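Local coordinates for protein Rho guanyl nucleotide exchange factor (Rom2), putative (Aspergillus fumigatus Af293, PDB 5O51) that probably promotes nucleotide exchange on Rho-type GTPases as part of a longer protein, of which this chain is the beta-propeller CNH domain, at residues 78-89 / 105-116; 122-130 / 136-144. All blocks are in the same frame, centred on the assembly; numbering follows the deposited sequence.

Interaction 1 of 2, residues 78-89 / 105-116; sequences LVLANKTLSSYP and RPKKIQGHANFF
Leu85 O accepts from two successive amides of the neighbouring strand, Ile109 N at 2.9 Å and, more weakly, Gln110 N at 3.3 Å. Since Leu85 N in turn donates to Gln110 O at 3.0 Å, both polar backbone atoms of Leu85 are satisfied within this sheet. Further along, Ser87 and Lys107 exchange a regular pair: Ser87 N reaches Lys107 O at 2.9 Å, and Lys107 N returns an almost straight bond to Ser87 O (N-H...O 179°). Past the bulge a side chain helps: Thr84 OG1 donates to Gly111 O at 3.1 Å, tilted out of the carbonyl plane. Lys83 O takes a weak, bent bond from Ala113 N. The Gln110 amide is used at both ends: NE2 binds His112 O at 3.0 Å, while OE1 accepts weak bonds from Ser129, Lys140 and Tyr142 of the next sheet. On the side of the sheet to which Leu85 points, its CG, trans to its own amide nitrogen (chi1 -178°), carries CD1 over one face of the Phe116 ring, 4.0 Å from the centroid; Leu80 CB meets the ring edge. Ile109 and Gln110 opposite Leu85 form a classic beta bulge, where the outermost strand of one antiparallel beta-propeller blade turns off toward the next.

Interaction 2 of 2, residues 122-130 / 136-144; sequences LGRHLVCSV and SSTIKVYEP
Val130 and Ile139 lie side by side and point the same way, Val130 CG2 being 4.0 Å from Ile139 CG1, in a non-hydrogen-bonded pair of an antiparallel beta hairpin. Its strands, 125-132 and 137-143, are the two central ones of a four-stranded propeller blade. On the same face, Cys128 is paired with Val141, and Leu126 comes slantwise onto Val141, its CD1 touching Val141 CG1 at 3.9 Å. The other Leu126 methyl, CD2, instead sits against Tyr142 O.

The opposite face carries Val127, Ser129, Lys140 and Tyr142. Here the Tyr142 ring turns its edge to the first strand: Val127 O lies near the ring plane, 3.6 Å from Tyr142 CD1, and Ser129 OG is farther along the same ring. Ser129 and Lys140 are joined by a reciprocal pair of backbone bonds, each 2.9 Å from N to O (Ser129 N to Lys140 O and Lys140 N to Ser129 O).

At the far end the poorly ordered Arg124, bent at chi2 (81°) and chi3 (56°), brings its guanidinium obliquely across the Glu143 carboxylate, the two planes 58° apart. Phe171, outside the contact, gives Arg124 a second partner through a cation-pi interaction. One oxygen takes the whole salt bridge: Glu143 OE1, near the guanidinium plane, accepts from Arg124 NE at 2.7 Å and from Arg124 NH2 at 2.9 Å.

From the N terminus, strands 76-81 and 84-89 form a hairpin, and after a long excursion without regular secondary structure the chain returns at 107-110 as the outermost strand of that blade; interaction 1 closes this loop. The chain then leaves through 111-114 into strand 115-120, the first strand of the next blade, and doubles back into 125-132 and 137-143, where interaction 2 closes a much shorter loop. The two contacts therefore follow in series, neither nesting nor crossing. Holding strand 107-110 and the start of 115-120, segment 105-116 belongs to both sheets. A probable Phe115 O to Val130 N bond docks its end into the second blade, while Gln110 reaches Ser129 across the blades.

Interaction 1 of 2, residues 78-89 / 105-116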
loop_
_atom_site.group_PDB
_atom_site.type_symbol
_atom_site.label_atom_id
_atom_site.label_comp_id
_atom_site.label_asym_id
_atom_site.label_seq_id
_atom_site.Cartn_x
_atom_site.Cartn_y
_atom_site.Cartn_z
ATOM N N LEU A 78 0.238 -13.704 -0.542
ATOM C CA LEU A 78 -1.158 -13.192 -0.587
ATOM C C LEU A 78 -1.454 -12.435 -1.907
ATOM O O LEU A 78 -0.704 -11.482 -2.319
ATOM C CB LEU A 78 -1.400 -12.270 0.580
ATOM C CG LEU A 78 -1.046 -12.823 1.979
ATOM C CD1 LEU A 78 -1.233 -11.698 2.991
ATOM C CD2 LEU A 78 -1.964 -14.006 2.295
ATOM N N VAL A 79 -2.503 -12.894 -2.607
ATOM C CA VAL A 79 -2.822 -12.402 -3.960
ATOM C C VAL A 79 -4.294 -12.001 -4.102
ATOM O O VAL A 79 -5.169 -12.817 -3.889
ATOM C CB VAL A 79 -2.492 -13.489 -4.990
ATOM C CG1 VAL A 79 -2.920 -13.094 -6.405
ATOM C CG2 VAL A 79 -0.986 -13.788 -4.944
ATOM N N LEU A 80 -4.551 -10.761 -4.524
ATOM C CA LEU A 80 -5.876 -10.265 -4.862
ATOM C C LEU A 80 -5.987 -10.192 -6.410
ATOM O O LEU A 80 -5.328 -9.370 -7.021
ATOM C CB LEU A 80 -6.127 -8.925 -4.240
ATOM C CG LEU A 80 -7.509 -8.279 -4.487
ATOM C CD1 LEU A 80 -8.619 -9.202 -4.022
ATOM C CD2 LEU A 80 -7.635 -6.941 -3.769
ATOM N N ALA A 81 -6.782 -11.111 -7.021
ATOM C CA ALA A 81 -6.885 -11.316 -8.483
ATOM C C ALA A 81 -8.368 -11.340 -8.858
ATOM O O ALA A 81 -9.145 -12.188 -8.373
ATOM C CB ALA A 81 -6.236 -12.611 -8.907
ATOM N N ASN A 82 -8.770 -10.353 -9.635
ATOM C CA ASN A 82 -10.170 -10.217 -10.052
ATOM C C ASN A 82 -11.106 -10.377 -8.876
ATOM O O ASN A 82 -12.026 -11.225 -8.876
ATOM C CB ASN A 82 -10.469 -11.229 -11.143
ATOM C CG ASN A 82 -11.681 -10.833 -11.997
ATOM O OD1 ASN A 82 -12.105 -9.687 -12.031
ATOM N ND2 ASN A 82 -12.215 -11.802 -12.704
ATOM N N LYS A 83 -10.774 -9.613 -7.836
ATOM C CA LYS A 83 -11.545 -9.466 -6.580
ATOM C C LYS A 83 -11.593 -10.649 -5.659
ATOM O O LYS A 83 -12.265 -10.606 -4.625
ATOM C CB LYS A 83 -12.938 -8.916 -6.856
ATOM C CG LYS A 83 -12.846 -7.641 -7.670
ATOM C CD LYS A 83 -14.227 -7.096 -7.932
ATOM C CE LYS A 83 -14.134 -5.677 -8.474
ATOM N NZ LYS A 83 -15.391 -5.305 -9.172
ATOM N N THR A 84 -10.798 -11.662 -5.968
ATOM C CA THR A 84 -10.692 -12.830 -5.114
ATOM C C THR A 84 -9.320 -12.818 -4.448
ATOM O O THR A 84 -8.270 -12.794 -5.165
ATOM C CB THR A 84 -10.858 -14.123 -5.925
ATOM O OG1 THR A 84 -12.119 -14.093 -6.585
ATOM C CG2 THR A 84 -10.803 -15.370 -5.023
ATOM N N LEU A 85 -9.359 -12.916 -3.110
ATOM C CA LEU A 85 -8.192 -12.980 -2.252
ATOM C C LEU A 85 -7.830 -14.408 -1.951
ATOM O O LEU A 85 -8.668 -15.166 -1.494
ATOM C CB LEU A 85 -8.448 -12.183 -0.952
ATOM C CG LEU A 85 -7.261 -12.132 0.053
ATOM C CD1 LEU A 85 -6.043 -11.409 -0.574
ATOM C CD2 LEU A 85 -7.663 -11.445 1.363
ATOM N N SER A 86 -6.565 -14.779 -2.180
ATOM C CA SER A 86 -6.094 -16.158 -1.989
ATOM C C SER A 86 -4.673 -16.222 -1.447
ATOM O O SER A 86 -3.866 -15.335 -1.693
ATOM C CB SER A 86 -6.078 -16.994 -3.326
ATOM O OG SER A 86 -7.178 -16.780 -4.212
ATOM N N SER A 87 -4.330 -17.347 -0.845
ATOM C CA SER A 87 -2.987 -17.605 -0.439
ATOM C C SER A 87 -2.328 -18.651 -1.330
ATOM O O SER A 87 -2.984 -19.504 -1.929
ATOM C CB SER A 87 -2.973 -18.073 1.006
ATOM O OG SER A 87 -3.363 -19.438 1.072
ATOM N N TYR A 88 -1.018 -18.577 -1.449
ATOM C CA TYR A 88 -0.230 -19.654 -2.048
ATOM C C TYR A 88 0.958 -19.913 -1.121
ATOM O O TYR A 88 1.504 -18.974 -0.526
ATOM C CB TYR A 88 0.338 -19.242 -3.384
ATOM C CG TYR A 88 -0.610 -18.977 -4.486
ATOM C CD1 TYR A 88 -1.299 -17.784 -4.548
ATOM C CD2 TYR A 88 -0.768 -19.899 -5.554
ATOM C CE1 TYR A 88 -2.134 -17.490 -5.606
ATOM C CE2 TYR A 88 -1.673 -19.648 -6.587
ATOM C CZ TYR A 88 -2.344 -18.425 -6.576
ATOM O OH TYR A 88 -3.202 -18.091 -7.566
ATOM N N PRO A 89 1.437 -21.151 -1.054
ATOM C CA PRO A 89 2.703 -21.260 -0.339
ATOM C C PRO A 89 3.864 -20.642 -1.142
ATOM O O PRO A 89 3.870 -20.652 -2.373
ATOM C CB PRO A 89 2.889 -22.784 -0.159
ATOM C CG PRO A 89 2.109 -23.419 -1.247
ATOM C CD PRO A 89 1.016 -22.435 -1.665
ATOM N N ARG A 105 -1.211 -24.333 -6.387
ATOM C CA ARG A 105 -2.695 -24.325 -6.143
ATOM C C ARG A 105 -3.167 -23.192 -5.202
ATOM O O ARG A 105 -2.612 -23.032 -4.127
ATOM C CB ARG A 105 -3.145 -25.679 -5.580
ATOM C CG ARG A 105 -4.607 -26.023 -5.886
ATOM C CD ARG A 105 -4.829 -27.536 -5.856
ATOM N NE ARG A 105 -4.130 -28.210 -6.955
ATOM C CZ ARG A 105 -4.090 -29.529 -7.145
ATOM N NH1 ARG A 105 -4.713 -30.348 -6.302
ATOM N NH2 ARG A 105 -3.422 -30.028 -8.190
ATOM N N PRO A 106 -4.164 -22.397 -5.610
ATOM C CA PRO A 106 -4.598 -21.364 -4.654
ATOM C C PRO A 106 -5.487 -21.869 -3.563
ATOM O O PRO A 106 -6.269 -22.739 -3.806
ATOM C CB PRO A 106 -5.384 -20.368 -5.522
ATOM C CG PRO A 106 -5.801 -21.171 -6.715
ATOM C CD PRO A 106 -4.610 -22.064 -6.980
ATOM N N LYS A 107 -5.374 -21.276 -2.378
ATOM C CA LYS A 107 -6.333 -21.428 -1.317
ATOM C C LYS A 107 -7.198 -20.145 -1.224
ATOM O O LYS A 107 -6.707 -19.063 -0.879
ATOM C CB LYS A 107 -5.565 -21.756 -0.060
ATOM C CG LYS A 107 -6.400 -22.261 1.083
ATOM C CD LYS A 107 -5.585 -23.194 1.984
ATOM C CE LYS A 107 -6.121 -23.200 3.422
ATOM N NZ LYS A 107 -7.608 -23.393 3.524
ATOM N N LYS A 108 -8.485 -20.241 -1.564
ATOM C CA LYS A 108 -9.435 -19.108 -1.399
ATOM C C LYS A 108 -9.557 -18.592 0.039
ATOM O O LYS A 108 -9.720 -19.368 0.964
ATOM C CB LYS A 108 -10.812 -19.535 -1.856
ATOM C CG LYS A 108 -11.776 -18.387 -1.982
ATOM C CD LYS A 108 -13.051 -18.889 -2.646
ATOM C CE LYS A 108 -14.018 -17.763 -2.964
ATOM N NZ LYS A 108 -15.418 -18.223 -3.231
ATOM N N ILE A 109 -9.430 -17.292 0.245
ATOM C CA ILE A 109 -9.577 -16.756 1.599
ATOM C C ILE A 109 -10.915 -16.057 1.657
ATOM O O ILE A 109 -11.689 -16.312 2.542
ATOM C CB ILE A 109 -8.462 -15.790 2.024
ATOM C CG1 ILE A 109 -7.104 -16.493 2.014
ATOM C CG2 ILE A 109 -8.745 -15.226 3.430
ATOM C CD1 ILE A 109 -5.969 -15.517 1.812
ATOM N N GLN A 110 -11.163 -15.193 0.696
ATOM C CA GLN A 110 -12.400 -14.511 0.561
ATOM C C GLN A 110 -12.716 -14.307 -0.928
ATOM O O GLN A 110 -11.833 -13.880 -1.743
ATOM C CB GLN A 110 -12.268 -13.174 1.232
ATOM C CG GLN A 110 -13.446 -12.252 0.998
ATOM C CD GLN A 110 -13.593 -11.242 2.117
ATOM O OE1 GLN A 110 -13.599 -11.609 3.300
ATOM N NE2 GLN A 110 -13.738 -9.967 1.755
ATOM N N GLY A 111 -14.001 -14.512 -1.234
ATOM C CA GLY A 111 -14.522 -14.489 -2.583
ATOM C C GLY A 111 -14.588 -13.183 -3.319
ATOM O O GLY A 111 -14.332 -13.163 -4.550
ATOM N N HIS A 112 -14.953 -12.114 -2.601
ATOM C CA HIS A 112 -15.183 -10.791 -3.186
ATOM C C HIS A 112 -14.446 -9.823 -2.270
ATOM O O HIS A 112 -14.703 -9.830 -1.096
ATOM C CB HIS A 112 -16.695 -10.470 -3.249
ATOM C CG HIS A 112 -17.034 -9.318 -4.150
ATOM N ND1 HIS A 112 -16.948 -8.005 -3.744
ATOM C CD2 HIS A 112 -17.425 -9.285 -5.446
ATOM C CE1 HIS A 112 -17.264 -7.211 -4.753
ATOM N NE2 HIS A 112 -17.568 -7.965 -5.794
ATOM N N ALA A 113 -13.491 -9.046 -2.786
ATOM C CA ALA A 113 -12.740 -8.072 -1.964
ATOM C C ALA A 113 -12.195 -7.007 -2.843
ATOM O O ALA A 113 -11.721 -7.265 -3.964
ATOM C CB ALA A 113 -11.604 -8.759 -1.189
ATOM N N ASN A 114 -12.238 -5.800 -2.352
ATOM C CA ASN A 114 -11.700 -4.641 -3.049
ATOM C C ASN A 114 -10.240 -4.277 -2.680
ATOM O O ASN A 114 -9.530 -3.836 -3.536
ATOM C CB ASN A 114 -12.657 -3.453 -2.811
ATOM C CG ASN A 114 -14.061 -3.780 -3.306
ATOM O OD1 ASN A 114 -14.987 -4.043 -2.522
ATOM N ND2 ASN A 114 -14.175 -3.918 -4.627
ATOM N N PHE A 115 -9.837 -4.397 -1.415
ATOM C CA PHE A 115 -8.419 -4.300 -0.995
ATOM C C PHE A 115 -8.162 -5.106 0.270
ATOM O O PHE A 115 -9.099 -5.697 0.846
ATOM C CB PHE A 115 -7.854 -2.852 -0.902
ATOM C CG PHE A 115 -8.540 -1.935 0.087
ATOM C CD1 PHE A 115 -9.657 -1.194 -0.293
ATOM C CD2 PHE A 115 -8.005 -1.706 1.341
ATOM C CE1 PHE A 115 -10.268 -0.310 0.588
ATOM C CE2 PHE A 115 -8.603 -0.818 2.230
ATOM C CZ PHE A 115 -9.736 -0.118 1.857
ATOM N N PHE A 116 -6.879 -5.248 0.616
ATOM C CA PHE A 116 -6.479 -5.889 1.844
ATOM C C PHE A 116 -5.251 -5.272 2.510
ATOM O O PHE A 116 -4.509 -4.533 1.891
ATOM C CB PHE A 116 -6.300 -7.365 1.605
ATOM C CG PHE A 116 -4.976 -7.770 0.974
ATOM C CD1 PHE A 116 -3.868 -8.061 1.763
ATOM C CD2 PHE A 116 -4.873 -7.959 -0.411
ATOM C CE1 PHE A 116 -2.677 -8.500 1.196
ATOM C CE2 PHE A 116 -3.686 -8.405 -0.979
ATOM C CZ PHE A 116 -2.583 -8.694 -0.158
#

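Interaction 2 of 2, residues 122-130 / 136-144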
loop_
_atom_site.group_PDB
_atom_site.type_symbol
_atom_site.label_atom_id
_atom_site.label_comp_id
_atom_site.label_asym_id
_atom_site.label_seq_id
_atom_site.Cartn_x
_atom_site.Cartn_y
_atom_site.Cartn_z
ATOM N N LEU A 122 -2.375 -7.241 17.377
ATOM C CA LEU A 122 -2.342 -8.309 18.358
ATOM C C LEU A 122 -3.747 -8.591 18.907
ATOM O O LEU A 122 -4.634 -7.719 18.791
ATOM C CB LEU A 122 -1.368 -7.926 19.465
ATOM C CG LEU A 122 0.112 -7.730 19.081
ATOM C CD1 LEU A 122 0.644 -8.984 18.416
ATOM C CD2 LEU A 122 0.400 -6.479 18.248
ATOM N N GLY A 123 -3.987 -9.794 19.451
ATOM C CA GLY A 123 -3.043 -10.938 19.471
ATOM C C GLY A 123 -2.904 -11.660 18.134
ATOM O O GLY A 123 -3.574 -11.324 17.151
ATOM N N ARG A 124 -2.021 -12.656 18.095
ATOM C CA ARG A 124 -1.516 -13.226 16.821
ATOM C C ARG A 124 -1.053 -12.103 15.871
ATOM O O ARG A 124 -0.761 -10.987 16.323
ATOM C CB ARG A 124 -2.543 -14.164 16.151
ATOM C CG ARG A 124 -2.706 -15.507 16.857
ATOM C CD ARG A 124 -3.629 -15.384 18.052
ATOM N NE ARG A 124 -4.922 -14.832 17.628
ATOM C CZ ARG A 124 -5.645 -13.910 18.269
ATOM N NH1 ARG A 124 -5.239 -13.360 19.415
ATOM N NH2 ARG A 124 -6.807 -13.524 17.745
ATOM N N HIS A 125 -0.912 -12.394 14.580
ATOM C CA HIS A 125 -0.846 -11.315 13.605
ATOM C C HIS A 125 -1.602 -11.655 12.332
ATOM O O HIS A 125 -1.850 -12.796 12.083
ATOM C CB HIS A 125 0.582 -10.823 13.398
ATOM C CG HIS A 125 1.535 -11.824 12.825
ATOM N ND1 HIS A 125 1.400 -12.337 11.555
ATOM C CD2 HIS A 125 2.715 -12.297 13.302
ATOM C CE1 HIS A 125 2.443 -13.103 11.286
ATOM N NE2 HIS A 125 3.256 -13.093 12.329
ATOM N N LEU A 126 -1.965 -10.630 11.553
ATOM C CA LEU A 126 -3.274 -10.596 10.878
ATOM C C LEU A 126 -3.308 -10.197 9.410
ATOM O O LEU A 126 -2.342 -9.663 8.895
ATOM C CB LEU A 126 -4.180 -9.648 11.660
ATOM C CG LEU A 126 -4.468 -10.028 13.108
ATOM C CD1 LEU A 126 -5.241 -8.881 13.731
ATOM C CD2 LEU A 126 -5.255 -11.326 13.232
ATOM N N VAL A 127 -4.435 -10.506 8.762
ATOM C CA VAL A 127 -4.761 -10.116 7.386
ATOM C C VAL A 127 -6.219 -9.555 7.363
ATOM O O VAL A 127 -7.096 -10.250 7.788
ATOM C CB VAL A 127 -4.694 -11.349 6.441
ATOM C CG1 VAL A 127 -5.010 -10.980 5.006
ATOM C CG2 VAL A 127 -3.334 -12.016 6.480
ATOM N N CYS A 128 -6.459 -8.329 6.879
ATOM C CA CYS A 128 -7.839 -7.792 6.709
ATOM C C CYS A 128 -8.174 -7.671 5.268
ATOM O O CYS A 128 -7.352 -7.189 4.499
ATOM C CB CYS A 128 -8.053 -6.395 7.279
ATOM S SG CYS A 128 -7.179 -6.122 8.795
ATOM N N SER A 129 -9.391 -8.061 4.915
ATOM C CA SER A 129 -9.966 -7.817 3.586
ATOM C C SER A 129 -11.192 -6.924 3.693
ATOM O O SER A 129 -12.027 -7.124 4.555
ATOM C CB SER A 129 -10.367 -9.123 2.946
ATOM O OG SER A 129 -11.299 -9.759 3.752
ATOM N N VAL A 130 -11.284 -5.942 2.811
ATOM C CA VAL A 130 -12.288 -4.905 2.855
ATOM C C VAL A 130 -13.072 -4.944 1.559
ATOM O O VAL A 130 -12.487 -4.819 0.491
ATOM C CB VAL A 130 -11.609 -3.558 2.965
ATOM C CG1 VAL A 130 -12.628 -2.411 2.956
ATOM C CG2 VAL A 130 -10.729 -3.541 4.210
ATOM N N SER A 136 -21.102 1.814 1.858
ATOM C CA SER A 136 -20.569 1.180 3.057
ATOM C C SER A 136 -19.327 0.315 2.791
ATOM O O SER A 136 -18.856 0.207 1.641
ATOM C CB SER A 136 -21.685 0.345 3.735
ATOM O OG SER A 136 -21.683 -1.010 3.307
ATOM N N SER A 137 -18.852 -0.315 3.874
ATOM C CA SER A 137 -17.629 -1.087 3.874
ATOM C C SER A 137 -17.744 -2.253 4.851
ATOM O O SER A 137 -18.213 -2.092 5.955
ATOM C CB SER A 137 -16.418 -0.171 4.239
ATOM O OG SER A 137 -16.117 0.812 3.214
ATOM N N THR A 138 -17.293 -3.429 4.453
ATOM C CA THR A 138 -17.317 -4.602 5.324
ATOM C C THR A 138 -15.892 -5.081 5.491
ATOM O O THR A 138 -15.208 -5.322 4.481
ATOM C CB THR A 138 -18.119 -5.724 4.687
ATOM O OG1 THR A 138 -19.439 -5.244 4.411
ATOM C CG2 THR A 138 -18.129 -6.983 5.600
ATOM N N ILE A 139 -15.459 -5.230 6.745
ATOM C CA ILE A 139 -14.093 -5.592 7.050
ATOM C C ILE A 139 -14.010 -6.970 7.696
ATOM O O ILE A 139 -14.614 -7.188 8.737
ATOM C CB ILE A 139 -13.455 -4.590 8.030
ATOM C CG1 ILE A 139 -13.234 -3.224 7.373
ATOM C CG2 ILE A 139 -12.124 -5.126 8.518
ATOM C CD1 ILE A 139 -14.313 -2.225 7.673
ATOM N N LYS A 140 -13.167 -7.851 7.152
ATOM C CA LYS A 140 -12.954 -9.178 7.713
ATOM C C LYS A 140 -11.502 -9.361 8.101
ATOM O O LYS A 140 -10.605 -8.886 7.402
ATOM C CB LYS A 140 -13.352 -10.249 6.727
ATOM C CG LYS A 140 -14.835 -10.386 6.505
ATOM C CD LYS A 140 -15.186 -11.834 6.171
ATOM C CE LYS A 140 -16.583 -11.959 5.578
ATOM N NZ LYS A 140 -16.619 -12.930 4.449
ATOM N N VAL A 141 -11.274 -10.070 9.199
ATOM C CA VAL A 141 -9.961 -10.146 9.825
ATOM C C VAL A 141 -9.588 -11.637 9.972
ATOM O O VAL A 141 -10.472 -12.433 10.104
ATOM C CB VAL A 141 -10.032 -9.359 11.139
ATOM C CG1 VAL A 141 -8.666 -9.253 11.799
ATOM C CG2 VAL A 141 -10.656 -7.989 10.883
ATOM N N TYR A 142 -8.312 -12.019 9.841
ATOM C CA TYR A 142 -7.904 -13.458 9.728
ATOM C C TYR A 142 -6.636 -13.761 10.462
ATOM O O TYR A 142 -5.757 -12.923 10.522
ATOM C CB TYR A 142 -7.635 -13.862 8.282
ATOM C CG TYR A 142 -8.868 -13.943 7.445
ATOM C CD1 TYR A 142 -9.428 -12.791 6.924
ATOM C CD2 TYR A 142 -9.485 -15.161 7.184
ATOM C CE1 TYR A 142 -10.584 -12.823 6.180
ATOM C CE2 TYR A 142 -10.652 -15.200 6.451
ATOM C CZ TYR A 142 -11.187 -14.024 5.946
ATOM O OH TYR A 142 -12.325 -14.009 5.181
ATOM N N GLU A 143 -6.491 -14.994 10.943
ATOM C CA GLU A 143 -5.326 -15.361 11.759
ATOM C C GLU A 143 -4.697 -16.662 11.257
ATOM O O GLU A 143 -5.401 -17.506 10.742
ATOM C CB GLU A 143 -5.735 -15.470 13.248
ATOM C CG GLU A 143 -6.820 -16.512 13.598
ATOM C CD GLU A 143 -7.415 -16.367 15.023
ATOM O OE1 GLU A 143 -6.805 -15.714 15.905
ATOM O OE2 GLU A 143 -8.521 -16.910 15.266
ATOM N N PRO A 144 -3.367 -16.817 11.383
ATOM C CA PRO A 144 -2.686 -18.066 11.010
ATOM C C PRO A 144 -3.288 -19.393 11.507
ATOM O O PRO A 144 -3.601 -19.549 12.688
ATOM C CB PRO A 144 -1.293 -17.860 11.597
ATOM C CG PRO A 144 -1.036 -16.422 11.327
ATOM C CD PRO A 144 -2.374 -15.751 11.607
#